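Local coordinates for hydrogenase expression/formation protein HypE (Desulfovibrio vulgaris subsp. vulgaris, PDB 2Z1U) that binds ATP and magnesium and, as a HypE-family maturation factor, probably takes part in the assembly of hydrogenase, at residues D103-I106 with L107-V110. Residues are numbered along the deposited sequence; the frame is centred on the assembly and turned at random.
Sequences DMDI and LERV
Arg109 lies back over the preceding turn, its NE 3.7 Å from Asp105 OD1, a long salt bridge in which the carboxylate and guanidinium planes differ by 20° although the two side chains cross at about a right angle. That separation is too long for a hydrogen bond, and the buried NE has no other polar partner in the model. With CG set beside its own backbone N (chi1 -76°), Arg109 brings that CG to 3.2 Å from Asp105 O, and the bend at chi3 turns the guanidinium obliquely to Ile106, whose CG1 lies 3.8 Å from Arg109 NH2. The other carboxylate oxygen, Asp105 OD2, stands 4.2 Å from Glu108 OE1 with the carboxylate planes 83° apart; this like-charge proximity is probably eased by Arg29, which forms a salt bridge with Glu108 OE2. Elsewhere around the turn, Met104 and Leu107 run side by side, and Met104 CE lies 3.8 Å from Leu107 CD2.

Residues 104-110 form the first turns of helix 104-121, the connection between strands 87-99 and 124-133 in a beta-alpha-beta unit of the PurM-like N-terminal domain. The i to i+4 pattern is evident from Glu108 N bonding Met104 O at 3.0 Å, nearly straight, followed by Arg109 N to Asp105 O and Val110 N to Ile106 O. Asp103 is the N-cap: its OD1 accepts a weak bond from Asp105 N at 3.3 Å. Further out, Phe64 touches Ile106 and makes a cation-pi contact with Arg109, Leu22 and Leu26 of helix 17-31 meet Met104 and Leu107 respectively, and Val110 packs on Met141 and Ile143 of strand 141-151. Buried Leu107 has its side chain about 7 Å from a bound ATP.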
# COMPACT_ATOMS: atom_id res chain seq x y z
N ASP A 103 -22.60 -3.39 1.74
CA ASP A 103 -23.37 -2.32 2.39
C ASP A 103 -22.52 -1.04 2.41
O ASP A 103 -21.42 -1.03 2.95
CB ASP A 103 -23.74 -2.78 3.82
CG ASP A 103 -24.63 -1.79 4.57
OD1 ASP A 103 -25.10 -0.79 3.99
OD2 ASP A 103 -24.87 -2.02 5.78
N MET A 104 -23.04 0.01 1.78
CA MET A 104 -22.32 1.27 1.64
C MET A 104 -22.11 2.01 2.96
O MET A 104 -21.16 2.78 3.09
CB MET A 104 -23.05 2.20 0.68
CG MET A 104 -22.86 1.90 -0.79
SD MET A 104 -21.26 2.32 -1.50
CE MET A 104 -20.78 3.83 -0.65
N ASP A 105 -23.01 1.80 3.92
CA ASP A 105 -22.83 2.41 5.24
C ASP A 105 -21.67 1.80 6.01
O ASP A 105 -21.06 2.47 6.84
CB ASP A 105 -24.11 2.38 6.08
CG ASP A 105 -24.02 3.29 7.30
OD1 ASP A 105 -24.23 2.79 8.43
OD2 ASP A 105 -23.73 4.50 7.13
N ILE A 106 -21.38 0.52 5.75
CA ILE A 106 -20.17 -0.12 6.29
C ILE A 106 -18.94 0.66 5.81
O ILE A 106 -18.11 1.06 6.61
CB ILE A 106 -20.08 -1.62 5.90
CG1 ILE A 106 -21.19 -2.42 6.62
CG2 ILE A 106 -18.68 -2.19 6.22
CD1 ILE A 106 -21.18 -3.91 6.33
N LEU A 107 -18.87 0.89 4.50
CA LEU A 107 -17.77 1.65 3.90
C LEU A 107 -17.63 3.06 4.49
O LEU A 107 -16.53 3.46 4.87
CB LEU A 107 -17.92 1.71 2.38
CG LEU A 107 -16.85 2.47 1.59
CD1 LEU A 107 -15.46 1.86 1.74
CD2 LEU A 107 -17.25 2.55 0.12
N GLU A 108 -18.74 3.79 4.58
CA GLU A 108 -18.73 5.15 5.15
C GLU A 108 -18.30 5.20 6.63
O GLU A 108 -17.56 6.09 7.02
CB GLU A 108 -20.09 5.85 4.96
CG GLU A 108 -20.15 7.24 5.60
CD GLU A 108 -21.18 8.16 4.98
OE1 GLU A 108 -22.39 7.85 5.03
OE2 GLU A 108 -20.77 9.22 4.47
N ARG A 109 -18.78 4.25 7.43
CA ARG A 109 -18.34 4.14 8.82
C ARG A 109 -16.83 3.89 8.93
O ARG A 109 -16.16 4.48 9.78
CB ARG A 109 -19.09 3.02 9.54
CG ARG A 109 -20.53 3.36 9.91
CD ARG A 109 -21.07 2.34 10.90
NE ARG A 109 -21.50 1.10 10.24
CZ ARG A 109 -21.59 -0.09 10.83
NH1 ARG A 109 -21.28 -0.25 12.12
NH2 ARG A 109 -21.99 -1.14 10.12
N VAL A 110 -16.31 3.03 8.06
CA VAL A 110 -14.88 2.70 8.05
C VAL A 110 -14.06 3.91 7.60
O VAL A 110 -13.04 4.25 8.22
CB VAL A 110 -14.59 1.50 7.14
CG1 VAL A 110 -13.07 1.34 6.93
CG2 VAL A 110 -15.19 0.23 7.72